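Glyco_hydro_cc domain-containing protein (Trichoderma gamsii, PDB 6UBD) binds oligosaccharides, probably of the beta-1,3-glucan type, as a subgroup VII member of glycoside hydrolase family 128, whose relatives cleave such glucans. Local coordinates at residues Thr41-Trp46 with Pro253-Ser257; Asp55-Ala59 with Arg87-Phe91; Met73-Gly77 with Asp113-Asp117; Lys176-Val182 with Trp223-Ile227; Val182-Ile186 with Leu230-Asn234. All blocks are in the same frame, centred on the assembly; numbering follows the deposited sequence. Where two conformers were deposited one is given.

Interaction 1: residues Thr41-Trp46 with Pro253-Ser257; sequences TALAFW and PPVNS
Pro-254 packs its ring against Ala-42 and Trp-46, and the next residue, Val-255, pushes one methyl toward Thr-41 and Phe-45. The CB of Pro-254 lies 3.6 Å from Trp-46 CZ2, neither over the face nor at the edge, and the two side chains cross at about a right angle. Trp-46 holds CG opposite its own carbonyl carbon (chi1 -66°), a turn that folds the indole back over the start of helix 43-46, with Ala-42 CB above the centre of one face. Ala-42, the N-cap residue of that helix, touches both, its CB 3.9 Å from Pro-254 CB. Val-255 works through CG2, which its first torsion (chi1 -177°) sets beside the backbone N; CG2 comes within 3.4 Å of Thr-41 O and approaches the Phe-45 ring at its edge, 4.4 Å from CE2. Thr-41 OG1 stands 3.8 Å from Pro-254 CG but finds its polar partner in Asp-244, just as Trp-46 NE1 bonds to Gly-265 O. The loop between strand 237-243 and helix 263-273 is thereby seated on the first short helix of the catalytic core. Between the two segments cohesion is therefore apolar and depends on shape, the polar tips being satisfied elsewhere.

Interaction 2: residues Asp55-Ala59 with Arg87-Phe91; sequences DWTPA and RLQQF
Pro-58 packs on helix 82-92, touching three of its residues. Its CG is 3.4 Å from Arg-87 O, its CB 3.8 Å from Phe-91 CD2, and its CD rests 3.7 Å from Gln-90 OE1. Beside it the arginine runs out extended along the loop, and Trp-56 O lies over one face of the guanidinium, 3.7 Å from Arg-87 NH1, while Thr-57 crosses the chain at about a right angle. Gln-90, its CG opposite the backbone N (chi1 -180°), reaches straight to a water, which NE2 meets at 3.2 Å. That water donates to Thr-57 OG1 at 2.8 Å and to Ala-59 O, so it ties helix to loop. One layer further out, Asp-55 shapes the loop: OD1 takes the Thr-57 hydroxyl at 2.7 Å on its syn side and also the Thr-57 N, from the same face, forming an Asx turn, and Thr-57 OG1 accepts from Ala-59 N in an ST turn. Trp-56 NE1 is anchored to Glu-201, and Thr-57 pairs by backbone with Met-73 on the neighbouring strand. The helix thus receives a loop already stiffened by its own polar bonds, with proline packing and one bridging water to join them.

Interaction 3: residues Met73-Gly77 with Asp113-Asp117; sequences MLWGG and DVSAD
Trp-75 drives its indole against the loop Asp-113 to Ala-116, and the route is set at CB, where CG stands opposite the backbone N (chi1 -175°). The five-membered ring comes first. Its CD1 lies 3.4 Å from Arg-87 NH1, part of a cation-pi contact with the arginine of helix 82-92. Farther along the six-membered ring, CZ3 is 3.8 Å from Ala-116 CA. That alpha carbon makes an off-centre CH-pi contact, 4.2 Å from the centroid of the six-membered ring and 29° from its normal, and Ala-116 N also lies over a face. Segments 73-77 and 113-117 belong to loops that follow strands 69-73 and 100-102, neighbouring parallel strands of the (beta/alpha) barrel; in this fold the loops that follow the strands form the end of the barrel where ligands usually bind. At the tip, CH2 is 3.4 Å from Ser-115 O, and CZ2 meets Val-114 C at 3.5 Å near the ring plane. With an alanine here, Ala-116 would probably lose the ring face under its backbone and the carbonyls of Val-114 and Ser-115 the rim they pack on, opening a gap between the two loops and leaving Arg-87 without its aromatic partner. Ala-116 CB turns to Trp-75 O and to Gly-76, where a side chain would run into the tryptophan's CE3. Beside the ring, past its rim, a water bridges the loops, accepting from Gly-77 N at 2.9 Å and donating to Ala-116 O at 2.8 Å. Asp-113 has its carboxylate oxygens on Lys-83 N and Asp-84 N, at the start of helix 82-92.

Interaction 4: residues Lys176-Val182 with Trp223-Ile227; sequences KSDMTGV and WISDI
A Met-aromatic contact joins Met-179, in the first turn of helix 179-193, to Trp-223 of helix 217-233. The methionine chain, bent at its second and third torsions (chi3 101°), curls back to bring its methyl onto the indole: CE lies 3.6 Å from the centroid of the five-membered ring and only 14° off its normal, a CH-pi contact. The sulfur stands farther out above the same ring, at 5.4 Å from that centroid, and SD also comes 3.7 Å from Ile-227 N, so the bent chain spans about one turn of the partner helix, from Trp-223 to Ile-227. Asp-226 CB also touches the sulfur. Such helix-to-helix contacts make up the outer layer of a (beta/alpha) barrel, where neighbouring helices pack on each other as well as on the strands within. The rim of the indole meets the chain leaving strand 170-176: Asp-178 N lies in its plane and Ser-177 O is 3.5 Å from CD1, while Lys-176 O comes in obliquely, 3.3 Å from CZ2. A leucine in its place would take away the flat face beneath the Met-179 methyl, probably setting that end free to turn and opening a gap beside the backbone of Lys-176 to Asp-178. Deeper in, Val-182 CG2 meets Ile-227 CD1 at 3.6 Å. Asp-178 occupies the N-cap of helix 179-193, where OD1 accepts from Gly-181 N at 3.0 Å, nearly along the C-O axis, while Lys-176 sends its amine to Asp-207 in a salt bridge.

Interaction 5: residues Val182-Ile186 with Leu230-Asn234; sequences VQADI and LFEAN
Gln-183 and Leu-230 bring their alpha carbons to 8.5 Å, and Ile-186 and Asn-234 theirs to 9.1 Å, a spacing in which side chains do all the touching. Leu-230 supplies the centre of the contact. Its CD2 meets Ile-186 CD1 at 3.6 Å, the two side chains sliding past each other in opposite directions. Ile-186 also places CD1 at the edge of the Phe-231 ring, 4.2 Å from CE1, and Val-182 adds its methyl CG1 at 3.9 Å from the same CE1, crossing the phenylalanine at about a right angle. Over this apolar layer Gln-183 doubles back, bent at its second torsion (chi2 64°), to lay OE1 3.8 Å from Leu-230 CD2. Its amide is turned 31° from that of Asn-234, and a water joins the two, donating to Gln-183 OE1 at 2.7 Å and accepting from Asn-234 ND2 at 2.9 Å. The other polar atom of each amide is engaged as well: Gln-183 NE2 with Asp-187, one turn on in its own helix, and Asn-234 OD1 with His-236 N. Because Asn-234 is the first residue to leave the helix, its amide ties the end of helix 217-233 to the chain entering strand 237-243. The two helices lie side by side on the outside of the barrel; Phe-231 reaches inward to Ile-174 of strand 170-176 and Val-199 of strand 197-206, and Ile-186 rests on Leu-197 and on Val-237 of strand 237-243.

In the fold
Two of these contacts form one continuous patch: interactions 4 and 5 share Val-182 and the same pair of helices, their centres about 9 Å apart, with Met-179 SD 4.0 Å from Leu-230 CD1 where they meet. Interactions 2 and 3 touch likewise, centres about 10 Å apart, with Thr-57 O and Met-73 N 3.1 Å apart in a probable hydrogen bond. The two patches lie on opposite sides of the chain's centre, interactions 2 and 4 about 30 Å apart between centres. Interaction 1 touches neither, yet along the chain it encloses all the others, joining an early helix to a late loop, near where strands 35-38 and 237-243 pair.

Interaction 1: residues Thr41-Trp46 with Pro253-Ser257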
# COMPACT_ATOMS: atom_id res chain seq x y z
N THR A 41 -8.26 11.38 1.08
CA THR A 41 -9.59 12.05 0.88
C THR A 41 -10.63 11.69 1.97
O THR A 41 -11.40 12.60 2.31
CB THR A 41 -10.17 11.73 -0.50
OG1 THR A 41 -10.42 10.33 -0.67
CG2 THR A 41 -9.29 12.28 -1.61
N ALA A 42 -10.57 10.47 2.50
CA ALA A 42 -11.58 9.99 3.50
C ALA A 42 -10.95 9.91 4.89
O ALA A 42 -11.57 9.40 5.83
CB ALA A 42 -12.17 8.65 3.14
N LEU A 43 -9.72 10.42 5.06
CA LEU A 43 -8.96 10.19 6.31
C LEU A 43 -9.67 10.76 7.54
O LEU A 43 -9.58 10.12 8.60
CB LEU A 43 -7.56 10.72 6.08
CG LEU A 43 -6.46 10.37 7.08
CD1 LEU A 43 -6.38 8.88 7.26
CD2 LEU A 43 -5.12 11.01 6.69
N ALA A 44 -10.31 11.94 7.42
CA ALA A 44 -11.00 12.52 8.60
C ALA A 44 -12.10 11.57 9.07
O ALA A 44 -12.34 11.44 10.30
CB ALA A 44 -11.53 13.91 8.33
N PHE A 45 -12.84 10.97 8.17
CA PHE A 45 -14.00 10.11 8.52
C PHE A 45 -13.51 8.78 9.15
O PHE A 45 -14.20 8.24 10.04
CB PHE A 45 -14.84 9.80 7.27
CG PHE A 45 -15.38 10.98 6.51
CD1 PHE A 45 -16.27 11.81 7.11
CD2 PHE A 45 -14.93 11.29 5.23
CE1 PHE A 45 -16.84 12.85 6.39
CE2 PHE A 45 -15.42 12.40 4.54
CZ PHE A 45 -16.37 13.18 5.13
N TRP A 46 -12.34 8.27 8.73
CA TRP A 46 -11.90 6.93 9.15
C TRP A 46 -10.94 6.94 10.37
O TRP A 46 -10.74 5.88 10.99
CB TRP A 46 -11.20 6.25 7.99
CG TRP A 46 -12.04 5.90 6.79
CD1 TRP A 46 -13.40 5.73 6.73
CD2 TRP A 46 -11.55 5.65 5.47
NE1 TRP A 46 -13.77 5.34 5.47
CE2 TRP A 46 -12.65 5.30 4.66
CE3 TRP A 46 -10.26 5.64 4.92
CZ2 TRP A 46 -12.49 4.94 3.32
CZ3 TRP A 46 -10.09 5.30 3.58
CH2 TRP A 46 -11.22 4.95 2.80
N PRO A 253 -14.71 5.39 -5.30
CA PRO A 253 -14.17 6.51 -4.50
C PRO A 253 -14.86 6.64 -3.14
O PRO A 253 -16.10 6.59 -3.08
CB PRO A 253 -14.42 7.77 -5.35
CG PRO A 253 -14.29 7.23 -6.72
CD PRO A 253 -14.93 5.84 -6.70
N PRO A 254 -14.09 6.81 -2.02
CA PRO A 254 -14.73 6.78 -0.69
C PRO A 254 -15.40 8.12 -0.31
O PRO A 254 -16.00 8.11 0.79
CB PRO A 254 -13.54 6.44 0.21
CG PRO A 254 -12.36 7.05 -0.52
CD PRO A 254 -12.62 6.79 -1.99
N VAL A 255 -15.31 9.16 -1.13
CA VAL A 255 -15.93 10.49 -0.86
C VAL A 255 -16.76 10.88 -2.09
O VAL A 255 -16.31 10.72 -3.23
CB VAL A 255 -14.86 11.57 -0.56
CG1 VAL A 255 -15.54 12.90 -0.21
CG2 VAL A 255 -13.95 11.18 0.57
N ASN A 256 -18.01 11.31 -1.83
CA ASN A 256 -18.94 11.82 -2.87
C ASN A 256 -18.50 13.19 -3.42
O ASN A 256 -17.69 13.88 -2.79
CB ASN A 256 -20.33 12.00 -2.26
CG ASN A 256 -21.06 10.73 -1.86
OD1 ASN A 256 -21.05 9.76 -2.61
ND2 ASN A 256 -21.76 10.79 -0.73
N SER A 257 -19.04 13.60 -4.58
CA SER A 257 -18.70 14.91 -5.19
C SER A 257 -19.03 16.06 -4.21
O SER A 257 -18.27 17.10 -4.27
CB SER A 257 -19.38 15.12 -6.54
OG SER A 257 -19.24 13.99 -7.40

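Interaction 2: residues Asp55-Ala59 with Arg87-Phe91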
# COMPACT_ATOMS: atom_id res chain seq x y z
N ASP A 55 0.55 8.19 1.48
CA ASP A 55 0.03 9.01 0.37
C ASP A 55 1.00 8.99 -0.81
O ASP A 55 0.97 9.93 -1.58
CB ASP A 55 -0.31 10.42 0.85
CG ASP A 55 0.92 11.23 1.25
OD1 ASP A 55 2.05 10.71 1.19
OD2 ASP A 55 0.73 12.45 1.58
N TRP A 56 1.71 7.87 -0.97
CA TRP A 56 2.69 7.70 -2.07
C TRP A 56 3.91 8.67 -2.00
O TRP A 56 4.74 8.62 -2.92
CB TRP A 56 2.02 7.74 -3.45
CG TRP A 56 0.98 6.66 -3.64
CD1 TRP A 56 1.17 5.36 -4.04
CD2 TRP A 56 -0.45 6.79 -3.44
NE1 TRP A 56 -0.02 4.68 -4.08
CE2 TRP A 56 -1.00 5.52 -3.68
CE3 TRP A 56 -1.29 7.86 -3.03
CZ2 TRP A 56 -2.38 5.29 -3.54
CZ3 TRP A 56 -2.65 7.59 -2.88
CH2 TRP A 56 -3.20 6.34 -3.15
N THR A 57 3.99 9.54 -1.00
CA THR A 57 5.09 10.53 -0.87
C THR A 57 6.08 10.14 0.23
O THR A 57 5.86 9.24 1.04
CB THR A 57 4.57 11.95 -0.59
OG1 THR A 57 4.30 12.17 0.82
CG2 THR A 57 3.40 12.36 -1.47
N PRO A 58 7.29 10.77 0.27
CA PRO A 58 8.26 10.52 1.34
C PRO A 58 7.83 10.89 2.76
O PRO A 58 8.44 10.41 3.69
CB PRO A 58 9.47 11.36 0.89
CG PRO A 58 9.35 11.43 -0.63
CD PRO A 58 7.86 11.58 -0.81
N ALA A 59 6.81 11.77 2.86
CA ALA A 59 6.42 12.37 4.16
C ALA A 59 4.92 12.66 4.16
O ALA A 59 4.51 13.81 3.96
CB ALA A 59 7.23 13.59 4.47
N ARG A 87 9.31 13.79 -5.88
CA ARG A 87 9.36 12.83 -4.74
C ARG A 87 10.76 12.29 -4.54
O ARG A 87 11.19 12.12 -3.39
CB ARG A 87 8.33 11.73 -4.95
CG ARG A 87 6.88 12.21 -4.90
CD ARG A 87 5.88 11.19 -5.40
NE ARG A 87 4.53 11.68 -5.29
CZ ARG A 87 3.43 11.04 -5.65
NH1 ARG A 87 3.51 9.84 -6.18
NH2 ARG A 87 2.25 11.59 -5.46
N LEU A 88 11.47 12.00 -5.63
CA LEU A 88 12.88 11.55 -5.41
C LEU A 88 13.70 12.65 -4.69
O LEU A 88 14.48 12.33 -3.76
CB LEU A 88 13.52 11.16 -6.74
CG LEU A 88 15.01 10.84 -6.71
CD1 LEU A 88 15.28 9.56 -5.93
CD2 LEU A 88 15.57 10.71 -8.12
N GLN A 89 13.61 13.89 -5.16
CA GLN A 89 14.34 15.01 -4.54
C GLN A 89 13.94 15.13 -3.06
O GLN A 89 14.85 15.26 -2.21
CB GLN A 89 14.11 16.31 -5.32
CG GLN A 89 14.79 17.54 -4.76
CD GLN A 89 14.50 18.82 -5.52
OE1 GLN A 89 14.76 18.93 -6.73
NE2 GLN A 89 13.94 19.82 -4.81
N GLN A 90 12.63 15.11 -2.74
CA GLN A 90 12.16 15.19 -1.33
C GLN A 90 12.73 14.03 -0.50
O GLN A 90 13.16 14.27 0.63
CB GLN A 90 10.63 15.24 -1.36
CG GLN A 90 9.95 15.34 -0.01
CD GLN A 90 8.42 15.24 -0.17
OE1 GLN A 90 7.90 15.28 -1.33
NE2 GLN A 90 7.71 15.03 0.96
N PHE A 91 12.77 12.81 -1.03
CA PHE A 91 13.32 11.62 -0.32
C PHE A 91 14.81 11.80 -0.01
O PHE A 91 15.23 11.53 1.14
CB PHE A 91 13.05 10.32 -1.09
CG PHE A 91 13.15 9.07 -0.28
CD1 PHE A 91 14.37 8.47 -0.01
CD2 PHE A 91 12.01 8.53 0.32
CE1 PHE A 91 14.46 7.36 0.81
CE2 PHE A 91 12.11 7.44 1.16
CZ PHE A 91 13.34 6.85 1.39
O HOH W 1 4.55 14.91 1.18

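Interaction 3: residues Met73-Gly77 with Asp113-Asp117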
# COMPACT_ATOMS: atom_id res chain seq x y z
N MET A 73 7.20 6.55 1.60
CA MET A 73 7.43 5.79 0.34
C MET A 73 8.53 6.48 -0.48
O MET A 73 8.53 7.70 -0.55
CB MET A 73 6.14 5.70 -0.51
CG MET A 73 6.31 4.97 -1.81
SD MET A 73 4.82 4.74 -2.82
CE MET A 73 3.77 3.68 -1.82
N LEU A 74 9.37 5.69 -1.14
CA LEU A 74 10.11 6.17 -2.35
C LEU A 74 9.40 5.59 -3.60
O LEU A 74 9.50 4.42 -3.87
CB LEU A 74 11.59 5.78 -2.32
CG LEU A 74 12.37 6.12 -3.60
CD1 LEU A 74 12.32 7.63 -3.88
CD2 LEU A 74 13.83 5.74 -3.48
N TRP A 75 8.64 6.44 -4.29
CA TRP A 75 7.72 5.98 -5.33
C TRP A 75 8.47 5.36 -6.53
O TRP A 75 8.02 4.31 -7.08
CB TRP A 75 6.81 7.15 -5.74
CG TRP A 75 5.71 6.85 -6.72
CD1 TRP A 75 4.39 6.52 -6.41
CD2 TRP A 75 5.73 6.92 -8.17
NE1 TRP A 75 3.64 6.33 -7.54
CE2 TRP A 75 4.44 6.58 -8.63
CE3 TRP A 75 6.74 7.18 -9.13
CZ2 TRP A 75 4.11 6.57 -10.00
CZ3 TRP A 75 6.42 7.16 -10.47
CH2 TRP A 75 5.12 6.85 -10.90
N GLY A 76 9.53 6.03 -7.01
CA GLY A 76 10.23 5.57 -8.20
C GLY A 76 11.63 6.12 -8.28
O GLY A 76 12.25 6.49 -7.27
N GLY A 77 12.14 6.19 -9.54
CA GLY A 77 13.51 6.65 -9.84
C GLY A 77 13.63 8.06 -10.37
O GLY A 77 14.77 8.43 -10.70
N ASP A 113 3.81 9.31 -13.98
CA ASP A 113 3.16 9.53 -12.65
C ASP A 113 2.03 8.53 -12.31
O ASP A 113 1.25 8.82 -11.39
CB ASP A 113 2.74 11.00 -12.46
CG ASP A 113 3.88 11.94 -12.06
OD1 ASP A 113 4.97 11.43 -11.63
OD2 ASP A 113 3.73 13.17 -12.19
N VAL A 114 1.97 7.41 -13.02
CA VAL A 114 0.96 6.36 -12.75
C VAL A 114 1.61 5.17 -12.02
O VAL A 114 1.20 4.78 -10.95
CB VAL A 114 0.19 5.88 -14.00
CG1 VAL A 114 -0.78 4.76 -13.68
CG2 VAL A 114 -0.47 7.07 -14.68
N SER A 115 2.63 4.60 -12.63
CA SER A 115 3.42 3.45 -12.12
C SER A 115 4.92 3.73 -12.35
O SER A 115 5.22 4.43 -13.31
CB SER A 115 2.94 2.14 -12.77
OG SER A 115 1.54 1.91 -12.55
N ALA A 116 5.78 3.20 -11.47
CA ALA A 116 7.18 3.63 -11.49
C ALA A 116 7.93 3.29 -12.81
O ALA A 116 8.86 4.09 -13.17
CB ALA A 116 7.92 3.06 -10.30
N ASP A 117 7.64 2.20 -13.51
CA ASP A 117 8.30 1.87 -14.80
C ASP A 117 9.85 1.93 -14.72
O ASP A 117 10.48 2.69 -15.50
CB ASP A 117 7.77 2.79 -15.92
CG ASP A 117 7.95 2.25 -17.33
OD1 ASP A 117 8.29 1.07 -17.42
OD2 ASP A 117 7.80 3.07 -18.28
O HOH W 2 10.28 5.98 -11.72

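Interaction 4: residues Lys176-Val182 with Trp223-Ile227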
# COMPACT_ATOMS: atom_id res chain seq x y z
N LYS A 176 -9.02 -7.24 -7.42
CA LYS A 176 -9.72 -8.52 -7.72
C LYS A 176 -11.22 -8.33 -7.48
O LYS A 176 -11.61 -7.37 -6.79
CB LYS A 176 -9.21 -9.68 -6.84
CG LYS A 176 -7.73 -10.04 -7.00
CD LYS A 176 -7.45 -10.71 -8.37
CE LYS A 176 -5.99 -11.05 -8.60
NZ LYS A 176 -5.81 -11.67 -9.93
N SER A 177 -12.04 -9.21 -8.04
CA SER A 177 -13.52 -9.04 -8.03
C SER A 177 -14.14 -9.98 -7.02
O SER A 177 -15.37 -9.86 -6.85
CB SER A 177 -14.12 -9.18 -9.38
OG SER A 177 -13.86 -10.46 -9.89
N ASP A 178 -13.42 -10.89 -6.36
CA ASP A 178 -14.00 -11.89 -5.44
C ASP A 178 -12.93 -12.29 -4.42
O ASP A 178 -11.72 -11.97 -4.55
CB ASP A 178 -14.62 -13.07 -6.18
CG ASP A 178 -13.66 -13.92 -7.00
OD1 ASP A 178 -12.43 -13.82 -6.84
OD2 ASP A 178 -14.21 -14.71 -7.78
N MET A 179 -13.33 -13.03 -3.39
CA MET A 179 -12.39 -13.41 -2.31
C MET A 179 -11.50 -14.57 -2.75
O MET A 179 -10.39 -14.68 -2.20
CB MET A 179 -13.15 -13.83 -1.04
CG MET A 179 -13.82 -12.71 -0.30
SD MET A 179 -12.85 -11.22 0.08
CE MET A 179 -13.42 -10.08 -1.20
N THR A 180 -11.87 -15.34 -3.76
CA THR A 180 -10.95 -16.37 -4.32
C THR A 180 -9.69 -15.66 -4.86
O THR A 180 -8.52 -16.13 -4.58
CB THR A 180 -11.62 -17.22 -5.42
OG1 THR A 180 -12.75 -17.92 -4.88
CG2 THR A 180 -10.68 -18.19 -6.11
N GLY A 181 -9.85 -14.57 -5.61
CA GLY A 181 -8.70 -13.81 -6.14
C GLY A 181 -7.84 -13.16 -5.07
O GLY A 181 -6.61 -13.16 -5.13
N VAL A 182 -8.51 -12.60 -4.04
CA VAL A 182 -7.79 -11.99 -2.89
C VAL A 182 -6.93 -13.07 -2.23
O VAL A 182 -5.70 -12.84 -1.97
CB VAL A 182 -8.82 -11.42 -1.89
CG1 VAL A 182 -8.10 -10.94 -0.63
CG2 VAL A 182 -9.63 -10.27 -2.49
N TRP A 223 -18.18 -6.98 -0.88
CA TRP A 223 -16.70 -7.22 -1.10
C TRP A 223 -15.83 -6.54 -0.01
O TRP A 223 -14.89 -7.17 0.54
CB TRP A 223 -16.40 -6.74 -2.52
CG TRP A 223 -15.01 -7.09 -3.01
CD1 TRP A 223 -14.71 -8.12 -3.87
CD2 TRP A 223 -13.79 -6.35 -2.80
NE1 TRP A 223 -13.35 -8.10 -4.18
CE2 TRP A 223 -12.80 -7.00 -3.56
CE3 TRP A 223 -13.47 -5.18 -2.11
CZ2 TRP A 223 -11.47 -6.54 -3.61
CZ3 TRP A 223 -12.15 -4.74 -2.13
CH2 TRP A 223 -11.17 -5.41 -2.87
N ILE A 224 -16.17 -5.30 0.32
CA ILE A 224 -15.46 -4.55 1.39
C ILE A 224 -15.62 -5.29 2.73
O ILE A 224 -14.64 -5.45 3.50
CB ILE A 224 -15.87 -3.08 1.43
CG1 ILE A 224 -15.46 -2.35 0.13
CG2 ILE A 224 -15.31 -2.46 2.68
CD1 ILE A 224 -16.11 -0.99 -0.06
N SER A 225 -16.88 -5.64 3.05
CA SER A 225 -17.12 -6.31 4.34
C SER A 225 -16.30 -7.61 4.42
O SER A 225 -15.67 -7.95 5.42
CB SER A 225 -18.60 -6.56 4.51
OG SER A 225 -18.91 -7.23 5.74
N ASP A 226 -16.42 -8.40 3.36
CA ASP A 226 -15.74 -9.72 3.29
C ASP A 226 -14.20 -9.58 3.34
O ASP A 226 -13.56 -10.37 4.05
CB ASP A 226 -16.16 -10.46 2.01
CG ASP A 226 -17.57 -11.02 1.97
OD1 ASP A 226 -18.23 -11.04 3.03
OD2 ASP A 226 -17.99 -11.37 0.84
N ILE A 227 -13.65 -8.60 2.60
CA ILE A 227 -12.17 -8.48 2.55
C ILE A 227 -11.60 -8.02 3.88
O ILE A 227 -10.50 -8.52 4.31
CB ILE A 227 -11.71 -7.59 1.37
CG1 ILE A 227 -10.36 -8.12 0.88
CG2 ILE A 227 -11.66 -6.10 1.68
CD1 ILE A 227 -9.74 -7.41 -0.29

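Interaction 5: residues Val182-Ile186 with Leu230-Asn234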
# COMPACT_ATOMS: atom_id res chain seq x y z
N VAL A 182 -8.51 -12.60 -4.04
CA VAL A 182 -7.79 -11.99 -2.89
C VAL A 182 -6.93 -13.07 -2.23
O VAL A 182 -5.70 -12.84 -1.97
CB VAL A 182 -8.82 -11.42 -1.89
CG1 VAL A 182 -8.10 -10.94 -0.63
CG2 VAL A 182 -9.63 -10.27 -2.49
N GLN A 183 -7.48 -14.23 -1.97
CA GLN A 183 -6.76 -15.33 -1.27
C GLN A 183 -5.61 -15.80 -2.15
O GLN A 183 -4.54 -16.16 -1.62
CB GLN A 183 -7.67 -16.50 -0.89
CG GLN A 183 -7.05 -17.56 0.01
CD GLN A 183 -6.67 -17.03 1.37
OE1 GLN A 183 -7.53 -16.38 2.01
NE2 GLN A 183 -5.44 -17.26 1.82
N ALA A 184 -5.77 -15.84 -3.45
CA ALA A 184 -4.70 -16.35 -4.34
C ALA A 184 -3.50 -15.39 -4.31
O ALA A 184 -2.29 -15.81 -4.36
CB ALA A 184 -5.21 -16.49 -5.74
N ASP A 185 -3.73 -14.08 -4.20
CA ASP A 185 -2.63 -13.11 -4.05
C ASP A 185 -1.93 -13.33 -2.72
O ASP A 185 -0.64 -13.35 -2.67
CB ASP A 185 -3.15 -11.67 -4.10
CG ASP A 185 -3.43 -11.09 -5.49
OD1 ASP A 185 -3.05 -11.72 -6.53
OD2 ASP A 185 -4.02 -9.93 -5.55
N ILE A 186 -2.67 -13.45 -1.63
CA ILE A 186 -2.03 -13.67 -0.30
C ILE A 186 -1.17 -14.94 -0.33
O ILE A 186 -0.00 -14.93 0.15
CB ILE A 186 -3.13 -13.75 0.78
CG1 ILE A 186 -3.78 -12.37 1.04
CG2 ILE A 186 -2.60 -14.32 2.08
CD1 ILE A 186 -5.06 -12.41 1.83
N LEU A 230 -11.60 -11.07 6.08
CA LEU A 230 -10.55 -12.02 5.63
C LEU A 230 -9.17 -11.52 6.11
O LEU A 230 -8.40 -12.31 6.70
CB LEU A 230 -10.61 -12.18 4.12
CG LEU A 230 -9.69 -13.25 3.44
CD1 LEU A 230 -10.23 -13.51 2.02
CD2 LEU A 230 -8.25 -12.87 3.34
N PHE A 231 -8.89 -10.25 5.87
CA PHE A 231 -7.56 -9.68 6.29
C PHE A 231 -7.40 -9.79 7.81
O PHE A 231 -6.31 -10.14 8.29
CB PHE A 231 -7.46 -8.20 5.86
CG PHE A 231 -7.33 -7.93 4.37
CD1 PHE A 231 -6.81 -8.85 3.47
CD2 PHE A 231 -7.71 -6.69 3.86
CE1 PHE A 231 -6.68 -8.54 2.11
CE2 PHE A 231 -7.53 -6.37 2.52
CZ PHE A 231 -6.96 -7.30 1.65
N GLU A 232 -8.41 -9.40 8.61
CA GLU A 232 -8.28 -9.41 10.10
C GLU A 232 -8.01 -10.85 10.62
O GLU A 232 -7.19 -11.03 11.54
CB GLU A 232 -9.47 -8.72 10.78
CG GLU A 232 -9.52 -7.21 10.56
CD GLU A 232 -8.49 -6.43 11.37
OE1 GLU A 232 -7.81 -7.02 12.27
OE2 GLU A 232 -8.36 -5.17 11.06
N ALA A 233 -8.61 -11.87 10.01
CA ALA A 233 -8.43 -13.27 10.43
C ALA A 233 -7.11 -13.87 9.91
O ALA A 233 -6.67 -14.82 10.53
CB ALA A 233 -9.64 -14.05 9.99
N ASN A 234 -6.53 -13.33 8.84
CA ASN A 234 -5.37 -13.99 8.20
C ASN A 234 -4.08 -13.66 9.01
O ASN A 234 -3.71 -12.45 9.16
CB ASN A 234 -5.22 -13.56 6.74
CG ASN A 234 -4.11 -14.33 6.06
OD1 ASN A 234 -2.93 -14.04 6.24
ND2 ASN A 234 -4.50 -15.31 5.26
O HOH W 3 -7.19 -16.29 4.72